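Local coordinates for protein Endonuclease/exonuclease/phosphatase (Beutenbergia cavernae DSM 12333, PDB 4RUW) that is of unknown function but joins a zinc-binding, DNase I-like endonuclease/exonuclease/phosphatase domain to a smaller immunoglobulin-like beta domain, at residues R362-K367 with C404-W409; E260-D265 with V335-V340; P302-V307 with M326-G331; V379-R384 with A417-C422. One frame throughout, in Å; residues are numbered along the deposited sequence. Where two conformers were deposited one is given.

Following the chain from the N terminus, interaction 2 opens first, at 260-265, and closes at 335-340; the loop between them contains all of interaction 3, in which 302-307 pairs with 326-331. Interaction 3 belongs to a sheet of the DNase I-like domain, whereas interaction 2 joins that domain to the first strand of the immunoglobulin-like one. Beyond it, 362-367, 379-384, 404-409 and 417-422 follow in turn, so interactions 1 and 4 cross, each pairing strands within one of two facing sheets. Val365 packs on Ala381 between those sheets, and Val340 of 335-340 meets Leu419 and Ala421. Arg362 reaches back to Asp305, linking interactions 1 and 3 across the domain boundary.

Interaction 1: residues R362-K367 with C404-W409; sequences RLSVCK and CTVETW
Thr405 O is approached by two donors of the neighbouring strand: Val365 N, 2.8 Å from Thr405 O with an angle of 159° at the hydrogen, and the weaker CA-H of Ser364. Val365 O takes the amide of Thr405 in return, and Leu363 and Glu407 exchange a second reciprocal pair, making an antiparallel register. Side chains alternate between two faces. On one, Arg362 and Val406 lie alongside each other, Arg362 CG 3.8 Å from Val406 CG1, the aliphatic part of the arginine serving as apolar cover while its guanidinium reaches Phe304 O and Asp305 of the DNase I-like domain. Ser364 OG lies 3.7 Å from Val406 CG2 and bonds Gln269. On the other face, Trp409 CG sits between backbone N and carbonyl carbon (chi1 72°), which turns the indole back toward the neighbouring strand, edge first; Leu363 CB meets that edge, 4.0 Å from Trp409 CZ3. Cys366 and Cys404 are joined by a disulfide, both cysteines being modelled in two conformers. Leu363 and Val365 pack on Val394 and Ala381, as expected of core-facing residues in an immunoglobulin-like beta sandwich.

Interaction 2: residues E260-D265 with V335-V340; sequences EDHLAD and VAARTV
At the junction of the two domains, His262 and Thr339 meet through a shared water, the histidine standing just past the end of helix 251-260 of the DNase I-like domain and the threonine on edge strand 334-342 of the immunoglobulin-like sheet. The water lies in the plane of the imidazole at its edge, 2.7 Å from His262 ND1, and donates to Thr339 OG1 at 2.8 Å. Threonine suits the place because its two branches do different work: OG1 also bonds the carbonyl of Ala259, while CG2 rests against the helix end, 4.1 Å from Glu260 N. The imidazole is placed by a left-handed backbone at His262 (phi 74°), which turns the chain sharply after the helix. Its CG is anti to the carbonyl carbon (chi1 -45°), and this folds the ring back over its own turn, with Glu260 O 3.7 Å above the ring centre. Towards the edge strand, His262 CE1 comes within 3.4 Å of Ala337 O, approaching it obliquely. The small methyl of Ala337 lets the strand come this close, and it also packs on Pro302 beside His262. The two segments thus meet by a water-bridged, largely polar surface with little apolar packing. Because the water donates to Thr339 OG1, that hydroxyl can give its own proton to Ala259 O, so the water is probably a regular part of the joint.

Interaction 3: residues P302-V307 with M326-G331; sequences PAFDVV and MDLRLG
Phe304 begins edge strand 304-311 of one sheet of the DNase I-like fold and packs against Leu328 and Leu330 of the antiparallel strand 324-330. Its CB lies beside Arg329 O. Beyond it, Phe304 CD1 reaches Leu328 CB at 3.8 Å, and Phe304 CE1 and CZ both approach Leu330 CD1. That methyl stands 3.9 Å above the ring centre in a CH-pi contact only 10° off the normal, while Leu328 CD1 covers the opposite face nearer the rim. Two branched side chains therefore sandwich the flat ring, an arrangement suited to a buried aromatic. Leu330 CD1 also meets Ala303 CB, whose small size allows the approach. Farther along the same face, Val306 CG1 touches Met326 CE, a selenomethionine methyl, at 3.7 Å. Beneath these side chains Asp305 and Arg329 exchange paired backbone bonds, extended by Gly331 N to Ala303 O and Val307 N to Asp327 O. The other face is largely charged: Asp327 pairs with Arg57 and Arg329 NE with Asp55. Val307 CG2, anti to its carbonyl carbon, is carried over one face of the Arg329 guanidinium, 3.8 Å from Arg329 CZ.

Interaction 4: residues V379-R384 with A417-C422; sequences VRAVLR and ARLEAC
Glu420 OE1 takes a salt-bridging hydrogen bond from Arg384 NE, 2.7 Å long with 154° at the hydrogen, and a weak second one from Arg384 NH2 at 3.1 Å. The oxygen sits at the guanidinium edge, close to its plane, yet the carboxylate is turned 51° out of that plane; a single oxygen thus receives both N-H groups, in place of the usual side-on pairing of two oxygens with two nitrogens. The arginine chain, extended from CG to NE, reaches diagonally across to Glu420, which is itself extended, with CG anti to the backbone N (chi1 180°). Val382 CG1 lies 3.7 Å above the centre of the guanidinium, so an apolar face backs the charged group. The remaining polar ends have partners of their own: Arg384 NH1 bonds Gly388 O and Glu420 OE2 bonds Ser433. Arg418 CG packs against Arg384 CB at 3.9 Å, while its guanidinium turns away to Gly416.

These strands, 378-384 and 418-424, are the central pair of one sheet of the immunoglobulin-like sandwich, and three reciprocal pairs of backbone bonds, Arg380 with Cys422, Val382 with Glu420 and Arg384 with Arg418, fix their antiparallel register. Their other face is wholly apolar, with Ala381, Ala421, Leu383 and Leu419 turned into the sandwich. The alanines are small enough for the opposing sheet to come close, and Ala421 meets Val340 there. The leucines bend back over the neighbouring strand, Leu419 CD1 3.7 Å from Val382 O and Leu383 CD1 3.6 Å from Arg418 O; Leu383 also touches Leu413 and Leu438.

Interaction 1: residues R362-K367 with C404-W409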
loop_
_atom_site.group_PDB
_atom_site.type_symbol
_atom_site.label_atom_id
_atom_site.label_comp_id
_atom_site.label_asym_id
_atom_site.label_seq_id
_atom_site.Cartn_x
_atom_site.Cartn_y
_atom_site.Cartn_z
ATOM N N ARG A 362 10.065 -15.859 -9.899
ATOM C CA ARG A 362 10.091 -15.260 -8.574
ATOM C C ARG A 362 8.949 -15.826 -7.751
ATOM O O ARG A 362 7.815 -15.897 -8.224
ATOM C CB ARG A 362 9.962 -13.733 -8.648
ATOM C CG ARG A 362 9.949 -13.050 -7.273
ATOM C CD ARG A 362 9.732 -11.551 -7.390
ATOM N NE ARG A 362 8.426 -11.254 -7.974
ATOM C CZ ARG A 362 8.085 -10.080 -8.496
ATOM N NH1 ARG A 362 8.953 -9.083 -8.507
ATOM N NH2 ARG A 362 6.879 -9.905 -9.019
ATOM N N LEU A 363 9.254 -16.221 -6.518
ATOM C CA LEU A 363 8.245 -16.689 -5.584
ATOM C C LEU A 363 8.338 -15.849 -4.318
ATOM O O LEU A 363 9.392 -15.809 -3.673
ATOM C CB LEU A 363 8.497 -18.162 -5.267
ATOM C CG LEU A 363 7.436 -19.058 -4.643
ATOM C CD1 LEU A 363 6.087 -18.815 -5.281
ATOM C CD2 LEU A 363 7.836 -20.518 -4.813
ATOM N N SER A 364 7.250 -15.151 -3.996
ATOM C CA SER A 364 7.147 -14.378 -2.767
ATOM C C SER A 364 6.154 -15.079 -1.842
ATOM O O SER A 364 4.993 -15.285 -2.213
ATOM C CB SER A 364 6.668 -12.957 -3.069
ATOM O OG SER A 364 6.399 -12.244 -1.868
ATOM N N VAL A 365 6.612 -15.463 -0.657
ATOM C CA VAL A 365 5.819 -16.270 0.250
ATOM C C VAL A 365 5.669 -15.515 1.554
ATOM O O VAL A 365 6.655 -15.058 2.149
ATOM C CB VAL A 365 6.460 -17.643 0.492
ATOM C CG1 VAL A 365 5.584 -18.490 1.400
ATOM C CG2 VAL A 365 6.676 -18.341 -0.821
ATOM N N CYS A 366 4.431 -15.420 2.012
ATOM C CA CYS A 366 4.127 -14.603 3.164
ATOM C C CYS A 366 3.251 -15.328 4.169
ATOM O O CYS A 366 2.158 -15.786 3.832
ATOM C CB CYS A 366 3.425 -13.332 2.703
ATOM S SG CYS A 366 2.714 -12.404 4.041
ATOM N N LYS A 367 3.746 -15.438 5.399
ATOM C CA LYS A 367 2.934 -15.887 6.520
ATOM C C LYS A 367 2.268 -14.645 7.108
ATOM O O LYS A 367 2.942 -13.764 7.648
ATOM C CB LYS A 367 3.784 -16.576 7.586
ATOM C CG LYS A 367 2.991 -16.905 8.848
ATOM C CD LYS A 367 3.855 -17.542 9.924
ATOM C CE LYS A 367 3.088 -17.685 11.226
ATOM N NZ LYS A 367 3.933 -18.255 12.316
ATOM N N CYS A 404 8.710 -10.837 4.338
ATOM C CA CYS A 404 8.342 -11.991 3.502
ATOM C C CYS A 404 9.582 -12.708 2.966
ATOM O O CYS A 404 10.688 -12.165 2.994
ATOM C CB CYS A 404 7.498 -11.555 2.289
ATOM S SG CYS A 404 5.765 -11.077 2.568
ATOM N N THR A 405 9.393 -13.920 2.456
ATOM C CA THR A 405 10.489 -14.643 1.836
ATOM C C THR A 405 10.344 -14.634 0.325
ATOM O O THR A 405 9.395 -15.219 -0.218
ATOM C CB THR A 405 10.534 -16.090 2.336
ATOM O OG1 THR A 405 10.564 -16.091 3.770
ATOM C CG2 THR A 405 11.760 -16.808 1.811
ATOM N N VAL A 406 11.283 -13.969 -0.347
ATOM C CA VAL A 406 11.234 -13.804 -1.794
ATOM C C VAL A 406 12.482 -14.414 -2.423
ATOM O O VAL A 406 13.606 -14.049 -2.072
ATOM C CB VAL A 406 11.146 -12.321 -2.192
ATOM C CG1 VAL A 406 10.911 -12.187 -3.689
ATOM C CG2 VAL A 406 10.036 -11.626 -1.422
ATOM N N GLU A 407 12.284 -15.371 -3.326
ATOM C CA GLU A 407 13.384 -16.000 -4.052
ATOM C C GLU A 407 13.199 -15.787 -5.534
ATOM O O GLU A 407 12.077 -15.840 -6.034
ATOM C CB GLU A 407 13.449 -17.505 -3.788
ATOM C CG GLU A 407 13.948 -17.878 -2.411
ATOM C CD GLU A 407 14.298 -19.351 -2.300
ATOM O OE1 GLU A 407 14.394 -19.845 -1.161
ATOM O OE2 GLU A 407 14.473 -20.014 -3.351
ATOM N N THR A 408 14.307 -15.568 -6.228
ATOM C CA THR A 408 14.312 -15.365 -7.662
ATOM C C THR A 408 15.373 -16.282 -8.249
ATOM O O THR A 408 16.477 -16.371 -7.720
ATOM C CB THR A 408 14.665 -13.904 -7.987
ATOM O OG1 THR A 408 13.690 -13.039 -7.397
ATOM C CG2 THR A 408 14.701 -13.674 -9.476
ATOM N N TRP A 409 15.040 -16.976 -9.329
ATOM C CA TRP A 409 15.990 -17.898 -9.928
ATOM C C TRP A 409 15.710 -18.043 -11.416
ATOM O O TRP A 409 14.690 -17.567 -11.913
ATOM C CB TRP A 409 15.957 -19.254 -9.207
ATOM C CG TRP A 409 14.720 -20.081 -9.459
ATOM C CD1 TRP A 409 14.621 -21.164 -10.286
ATOM C CD2 TRP A 409 13.416 -19.899 -8.880
ATOM N NE1 TRP A 409 13.344 -21.666 -10.258
ATOM C CE2 TRP A 409 12.585 -20.911 -9.404
ATOM C CE3 TRP A 409 12.873 -18.988 -7.968
ATOM C CZ2 TRP A 409 11.241 -21.034 -9.058
ATOM C CZ3 TRP A 409 11.533 -19.113 -7.625
ATOM C CH2 TRP A 409 10.733 -20.131 -8.171
#

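Interaction 2: residues E260-D265 with V335-V340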
loop_
_atom_site.group_PDB
_atom_site.type_symbol
_atom_site.label_atom_id
_atom_site.label_comp_id
_atom_site.label_asym_id
_atom_site.label_seq_id
_atom_site.Cartn_x
_atom_site.Cartn_y
_atom_site.Cartn_z
ATOM N N GLU A 260 -4.711 -11.635 -3.942
ATOM C CA GLU A 260 -5.397 -12.337 -5.039
ATOM C C GLU A 260 -5.366 -11.533 -6.316
ATOM O O GLU A 260 -5.383 -12.084 -7.414
ATOM C CB GLU A 260 -6.881 -12.565 -4.716
ATOM C CG GLU A 260 -7.226 -13.512 -3.592
ATOM C CD GLU A 260 -8.731 -13.572 -3.352
ATOM O OE1 GLU A 260 -9.469 -12.747 -3.925
ATOM O OE2 GLU A 260 -9.186 -14.462 -2.607
ATOM N N ASP A 261 -5.297 -10.172 -6.144
ATOM C CA ASP A 261 -5.292 -9.282 -7.295
ATOM C C ASP A 261 -3.899 -8.961 -7.828
ATOM O O ASP A 261 -3.725 -8.022 -8.613
ATOM C CB ASP A 261 -6.069 -8.015 -6.981
ATOM C CG ASP A 261 -7.550 -8.184 -7.231
ATOM O OD1 ASP A 261 -7.978 -9.324 -7.523
ATOM O OD2 ASP A 261 -8.286 -7.185 -7.143
ATOM N N HIS A 262 -2.917 -9.753 -7.398
ATOM C CA HIS A 262 -1.556 -9.722 -7.938
ATOM C C HIS A 262 -0.780 -8.502 -7.486
ATOM O O HIS A 262 0.161 -8.092 -8.151
ATOM C CB HIS A 262 -1.533 -9.801 -9.471
ATOM C CG HIS A 262 -2.450 -10.837 -10.029
ATOM N ND1 HIS A 262 -2.194 -12.190 -9.923
ATOM C CD2 HIS A 262 -3.629 -10.731 -10.680
ATOM C CE1 HIS A 262 -3.170 -12.866 -10.497
ATOM N NE2 HIS A 262 -4.058 -12.005 -10.966
ATOM N N LEU A 263 -1.166 -7.927 -6.355
ATOM C CA LEU A 263 -0.445 -6.780 -5.822
ATOM C C LEU A 263 0.471 -7.225 -4.696
ATOM O O LEU A 263 0.063 -8.007 -3.846
ATOM C CB LEU A 263 -1.428 -5.718 -5.321
ATOM C CG LEU A 263 -2.184 -4.979 -6.424
ATOM C CD1 LEU A 263 -3.332 -4.172 -5.872
ATOM C CD2 LEU A 263 -1.215 -4.048 -7.149
ATOM N N ALA A 264 1.699 -6.711 -4.691
ATOM C CA ALA A 264 2.684 -7.032 -3.662
ATOM C C ALA A 264 2.855 -5.834 -2.741
ATOM O O ALA A 264 2.977 -4.697 -3.208
ATOM C CB ALA A 264 4.014 -7.390 -4.303
ATOM N N ASP A 265 2.856 -6.096 -1.435
ATOM C CA ASP A 265 3.106 -5.096 -0.414
ATOM C C ASP A 265 4.607 -4.836 -0.448
ATOM O O ASP A 265 5.397 -5.658 0.022
ATOM C CB ASP A 265 2.658 -5.691 0.924
ATOM C CG ASP A 265 2.879 -4.769 2.117
ATOM O OD1 ASP A 265 3.646 -3.779 2.040
ATOM O OD2 ASP A 265 2.283 -5.084 3.169
ATOM N N VAL A 335 5.078 -13.004 -17.968
ATOM C CA VAL A 335 4.364 -13.973 -18.758
ATOM C C VAL A 335 3.353 -14.733 -17.940
ATOM O O VAL A 335 2.466 -15.299 -18.489
ATOM C CB VAL A 335 5.288 -14.906 -19.546
ATOM C CG1 VAL A 335 6.189 -14.083 -20.445
ATOM C CG2 VAL A 335 6.145 -15.764 -18.691
ATOM N N ALA A 336 3.567 -14.822 -16.638
ATOM C CA ALA A 336 2.605 -15.443 -15.738
ATOM C C ALA A 336 2.676 -14.763 -14.379
ATOM O O ALA A 336 3.743 -14.333 -13.947
ATOM C CB ALA A 336 2.873 -16.946 -15.605
ATOM N N ALA A 337 1.532 -14.655 -13.722
ATOM C CA ALA A 337 1.471 -14.162 -12.356
ATOM C C ALA A 337 0.315 -14.861 -11.668
ATOM O O ALA A 337 -0.829 -14.768 -12.126
ATOM C CB ALA A 337 1.280 -12.645 -12.333
ATOM N N ARG A 338 0.605 -15.580 -10.588
ATOM C CA ARG A 338 -0.427 -16.323 -9.885
ATOM C C ARG A 338 -0.253 -16.220 -8.380
ATOM O O ARG A 338 0.865 -16.273 -7.859
ATOM C CB ARG A 338 -0.428 -17.794 -10.312
ATOM C CG ARG A 338 -1.555 -18.611 -9.677
ATOM C CD ARG A 338 -1.786 -19.922 -10.410
ATOM N NE ARG A 338 -2.233 -19.692 -11.779
ATOM C CZ ARG A 338 -3.508 -19.607 -12.145
ATOM N NH1 ARG A 338 -3.818 -19.389 -13.410
ATOM N NH2 ARG A 338 -4.471 -19.741 -11.243
ATOM N N THR A 339 -1.372 -16.070 -7.686
ATOM C CA THR A 339 -1.418 -16.098 -6.234
ATOM C C THR A 339 -2.175 -17.329 -5.776
ATOM O O THR A 339 -3.246 -17.641 -6.301
ATOM C CB THR A 339 -2.151 -14.871 -5.693
ATOM O OG1 THR A 339 -1.430 -13.698 -6.071
ATOM C CG2 THR A 339 -2.268 -14.923 -4.172
ATOM N N VAL A 340 -1.602 -18.046 -4.818
ATOM C CA VAL A 340 -2.329 -19.103 -4.134
ATOM C C VAL A 340 -2.355 -18.740 -2.651
ATOM O O VAL A 340 -1.309 -18.552 -2.027
ATOM C CB VAL A 340 -1.695 -20.494 -4.362
ATOM C CG1 VAL A 340 -2.510 -21.558 -3.650
ATOM C CG2 VAL A 340 -1.608 -20.793 -5.858
HETATM O O HOH W 1 -0.067 -12.903 -8.371
#

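Interaction 3: residues P302-V307 with M326-G331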
loop_
_atom_site.group_PDB
_atom_site.type_symbol
_atom_site.label_atom_id
_atom_site.label_comp_id
_atom_site.label_asym_id
_atom_site.label_seq_id
_atom_site.Cartn_x
_atom_site.Cartn_y
_atom_site.Cartn_z
ATOM N N PRO A 302 2.929 -7.121 -10.709
ATOM C CA PRO A 302 4.027 -8.098 -10.794
ATOM C C PRO A 302 5.232 -7.670 -11.631
ATOM O O PRO A 302 6.313 -8.215 -11.410
ATOM C CB PRO A 302 3.346 -9.334 -11.402
ATOM C CG PRO A 302 1.938 -9.225 -10.902
ATOM C CD PRO A 302 1.629 -7.761 -10.997
ATOM N N ALA A 303 5.070 -6.739 -12.567
ATOM C CA ALA A 303 6.206 -6.310 -13.386
ATOM C C ALA A 303 7.306 -5.635 -12.563
ATOM O O ALA A 303 8.451 -5.558 -13.007
ATOM C CB ALA A 303 5.754 -5.390 -14.512
ATOM N N PHE A 304 6.957 -5.126 -11.385
ATOM C CA PHE A 304 7.933 -4.462 -10.533
ATOM C C PHE A 304 8.683 -5.427 -9.627
ATOM O O PHE A 304 8.107 -6.361 -9.073
ATOM C CB PHE A 304 7.254 -3.411 -9.656
ATOM C CG PHE A 304 6.899 -2.155 -10.374
ATOM C CD1 PHE A 304 7.876 -1.218 -10.681
ATOM C CD2 PHE A 304 5.589 -1.894 -10.723
ATOM C CE1 PHE A 304 7.560 -0.054 -11.334
ATOM C CE2 PHE A 304 5.262 -0.721 -11.375
ATOM C CZ PHE A 304 6.250 0.199 -11.675
ATOM N N ASP A 305 9.977 -5.169 -9.467
ATOM C CA ASP A 305 10.759 -5.734 -8.379
ATOM C C ASP A 305 10.927 -4.658 -7.322
ATOM O O ASP A 305 10.926 -3.468 -7.632
ATOM C CB ASP A 305 12.147 -6.141 -8.856
ATOM C CG ASP A 305 12.122 -7.352 -9.732
ATOM O OD1 ASP A 305 11.060 -8.001 -9.812
ATOM O OD2 ASP A 305 13.172 -7.666 -10.325
ATOM N N VAL A 306 11.099 -5.069 -6.077
ATOM C CA VAL A 306 11.337 -4.121 -4.999
ATOM C C VAL A 306 12.811 -4.148 -4.623
ATOM O O VAL A 306 13.366 -5.205 -4.338
ATOM C CB VAL A 306 10.476 -4.447 -3.765
ATOM C CG1 VAL A 306 10.572 -3.319 -2.754
ATOM C CG2 VAL A 306 9.025 -4.666 -4.180
ATOM N N VAL A 307 13.435 -2.975 -4.624
ATOM C CA VAL A 307 14.863 -2.852 -4.358
ATOM C C VAL A 307 15.151 -2.519 -2.900
ATOM O O VAL A 307 15.981 -3.157 -2.265
ATOM C CB VAL A 307 15.507 -1.796 -5.293
ATOM C CG1 VAL A 307 17.000 -1.657 -5.018
ATOM C CG2 VAL A 307 15.249 -2.159 -6.762
HETATM N N MSE A 326 9.735 4.124 -1.324
HETATM C CA MSE A 326 10.090 2.824 -1.891
HETATM C C MSE A 326 10.869 2.971 -3.177
HETATM O O MSE A 326 10.524 3.788 -4.037
HETATM C CB MSE A 326 8.827 2.029 -2.215
HETATM C CG MSE A 326 7.895 1.797 -1.022
HETATM SE SE MSE A 326 8.733 0.899 0.485
HETATM C CE MSE A 326 9.509 -0.616 -0.456
ATOM N N ASP A 327 11.903 2.148 -3.320
ATOM C CA ASP A 327 12.683 2.078 -4.550
ATOM C C ASP A 327 12.295 0.794 -5.272
ATOM O O ASP A 327 12.510 -0.312 -4.757
ATOM C CB ASP A 327 14.178 2.100 -4.238
ATOM C CG ASP A 327 14.651 3.471 -3.777
ATOM O OD1 ASP A 327 14.297 4.477 -4.419
ATOM O OD2 ASP A 327 15.372 3.551 -2.763
ATOM N N LEU A 328 11.700 0.956 -6.453
ATOM C CA LEU A 328 11.224 -0.152 -7.271
ATOM C C LEU A 328 12.044 -0.211 -8.550
ATOM O O LEU A 328 12.737 0.743 -8.898
ATOM C CB LEU A 328 9.747 0.053 -7.622
ATOM C CG LEU A 328 8.813 0.376 -6.450
ATOM C CD1 LEU A 328 7.386 0.580 -6.951
ATOM C CD2 LEU A 328 8.871 -0.720 -5.386
ATOM N N ARG A 329 11.954 -1.333 -9.260
ATOM C CA ARG A 329 12.634 -1.482 -10.537
ATOM C C ARG A 329 11.693 -2.211 -11.473
ATOM O O ARG A 329 11.146 -3.245 -11.116
ATOM C CB ARG A 329 13.921 -2.278 -10.356
ATOM C CG ARG A 329 14.745 -2.407 -11.621
ATOM C CD ARG A 329 16.107 -2.984 -11.304
ATOM N NE ARG A 329 16.858 -2.085 -10.435
ATOM C CZ ARG A 329 17.779 -2.479 -9.561
ATOM N NH1 ARG A 329 18.062 -3.765 -9.425
ATOM N NH2 ARG A 329 18.407 -1.583 -8.813
ATOM N N LEU A 330 11.486 -1.682 -12.656
ATOM C CA LEU A 330 10.550 -2.291 -13.572
ATOM C C LEU A 330 11.246 -3.314 -14.433
ATOM O O LEU A 330 12.182 -3.004 -15.128
ATOM C CB LEU A 330 9.899 -1.220 -14.449
ATOM C CG LEU A 330 8.778 -1.666 -15.372
ATOM C CD1 LEU A 330 7.639 -2.264 -14.574
ATOM C CD2 LEU A 330 8.293 -0.488 -16.206
ATOM N N GLY A 331 10.755 -4.537 -14.369
ATOM C CA GLY A 331 11.232 -5.606 -15.224
ATOM C C GLY A 331 10.470 -5.686 -16.522
ATOM O O GLY A 331 9.774 -4.778 -16.911
#

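Interaction 4: residues V379-R384 with A417-C422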
loop_
_atom_site.group_PDB
_atom_site.type_symbol
_atom_site.label_atom_id
_atom_site.label_comp_id
_atom_site.label_asym_id
_atom_site.label_seq_id
_atom_site.Cartn_x
_atom_site.Cartn_y
_atom_site.Cartn_z
ATOM N N VAL A 379 4.173 -20.755 6.388
ATOM C CA VAL A 379 3.543 -20.879 5.078
ATOM C C VAL A 379 4.592 -21.378 4.093
ATOM O O VAL A 379 5.687 -20.814 3.990
ATOM C CB VAL A 379 2.875 -19.561 4.610
ATOM C CG1 VAL A 379 2.436 -19.665 3.154
ATOM C CG2 VAL A 379 1.688 -19.234 5.516
ATOM N N ARG A 380 4.269 -22.464 3.404
ATOM C CA ARG A 380 5.218 -23.083 2.492
ATOM C C ARG A 380 4.633 -23.127 1.093
ATOM O O ARG A 380 3.473 -23.498 0.902
ATOM C CB ARG A 380 5.571 -24.489 2.975
ATOM C CG ARG A 380 6.473 -25.272 2.044
ATOM C CD ARG A 380 7.004 -26.501 2.757
ATOM N NE ARG A 380 7.777 -26.105 3.931
ATOM C CZ ARG A 380 7.884 -26.828 5.042
ATOM N NH1 ARG A 380 7.265 -27.999 5.142
ATOM N NH2 ARG A 380 8.608 -26.373 6.059
ATOM N N ALA A 381 5.432 -22.711 0.122
ATOM C CA ALA A 381 5.050 -22.780 -1.277
ATOM C C ALA A 381 5.917 -23.800 -1.983
ATOM O O ALA A 381 7.137 -23.835 -1.789
ATOM C CB ALA A 381 5.212 -21.432 -1.937
ATOM N N VAL A 382 5.282 -24.641 -2.788
ATOM C CA VAL A 382 6.013 -25.617 -3.577
ATOM C C VAL A 382 5.595 -25.524 -5.039
ATOM O O VAL A 382 4.403 -25.630 -5.363
ATOM C CB VAL A 382 5.779 -27.060 -3.066
ATOM C CG1 VAL A 382 6.676 -28.046 -3.811
ATOM C CG2 VAL A 382 6.028 -27.152 -1.564
ATOM N N LEU A 383 6.550 -25.288 -5.920
ATOM C CA LEU A 383 6.360 -25.398 -7.336
ATOM C C LEU A 383 6.626 -26.863 -7.725
ATOM O O LEU A 383 7.656 -27.389 -7.409
ATOM C CB LEU A 383 7.295 -24.445 -8.069
ATOM C CG LEU A 383 7.231 -24.387 -9.573
ATOM C CD1 LEU A 383 5.889 -23.957 -10.102
ATOM C CD2 LEU A 383 8.346 -23.542 -10.173
ATOM N N ARG A 384 5.623 -27.500 -8.315
ATOM C CA ARG A 384 5.698 -28.913 -8.660
ATOM C C ARG A 384 5.517 -29.115 -10.157
ATOM O O ARG A 384 4.824 -28.338 -10.813
ATOM C CB ARG A 384 4.610 -29.696 -7.923
ATOM C CG ARG A 384 4.707 -29.640 -6.416
ATOM C CD ARG A 384 3.646 -30.510 -5.754
ATOM N NE ARG A 384 3.708 -30.400 -4.299
ATOM C CZ ARG A 384 4.575 -31.060 -3.537
ATOM N NH1 ARG A 384 5.455 -31.887 -4.087
ATOM N NH2 ARG A 384 4.564 -30.889 -2.226
ATOM N N ALA A 417 2.767 -27.796 -14.837
ATOM C CA ALA A 417 3.256 -27.347 -13.538
ATOM C C ALA A 417 2.119 -26.852 -12.649
ATOM O O ALA A 417 1.067 -26.430 -13.133
ATOM C CB ALA A 417 4.309 -26.260 -13.709
ATOM N N ARG A 418 2.329 -26.910 -11.341
ATOM C CA ARG A 418 1.341 -26.397 -10.408
ATOM C C ARG A 418 2.028 -25.754 -9.214
ATOM O O ARG A 418 3.184 -26.059 -8.906
ATOM C CB ARG A 418 0.393 -27.505 -9.955
ATOM C CG ARG A 418 1.099 -28.666 -9.294
ATOM C CD ARG A 418 0.450 -29.975 -9.679
ATOM N NE ARG A 418 0.472 -30.192 -11.123
ATOM C CZ ARG A 418 -0.490 -30.822 -11.789
ATOM N NH1 ARG A 418 -1.551 -31.285 -11.142
ATOM N NH2 ARG A 418 -0.396 -30.984 -13.101
ATOM N N LEU A 419 1.305 -24.859 -8.554
ATOM C CA LEU A 419 1.809 -24.175 -7.380
ATOM C C LEU A 419 0.947 -24.564 -6.191
ATOM O O LEU A 419 -0.284 -24.496 -6.262
ATOM C CB LEU A 419 1.761 -22.661 -7.590
ATOM C CG LEU A 419 2.217 -21.797 -6.413
ATOM C CD1 LEU A 419 3.669 -22.093 -6.077
ATOM C CD2 LEU A 419 2.032 -20.312 -6.702
ATOM N N GLU A 420 1.602 -24.999 -5.120
ATOM C CA GLU A 420 0.945 -25.377 -3.879
ATOM C C GLU A 420 1.322 -24.378 -2.791
ATOM O O GLU A 420 2.474 -23.957 -2.704
ATOM C CB GLU A 420 1.367 -26.799 -3.468
ATOM C CG GLU A 420 0.733 -27.299 -2.169
ATOM C CD GLU A 420 1.068 -28.751 -1.857
ATOM O OE1 GLU A 420 1.937 -29.335 -2.538
ATOM O OE2 GLU A 420 0.457 -29.311 -0.925
ATOM N N ALA A 421 0.346 -23.984 -1.977
ATOM C CA ALA A 421 0.623 -23.193 -0.787
ATOM C C ALA A 421 0.003 -23.903 0.404
ATOM O O ALA A 421 -1.177 -24.260 0.381
ATOM C CB ALA A 421 0.053 -21.790 -0.917
ATOM N N CYS A 422 0.805 -24.094 1.448
ATOM C CA CYS A 422 0.373 -24.809 2.638
ATOM C C CYS A 422 0.573 -23.993 3.902
ATOM O O CYS A 422 1.456 -23.139 3.977
ATOM C CB CYS A 422 1.164 -26.103 2.802
ATOM S SG CYS A 422 0.929 -27.305 1.506
#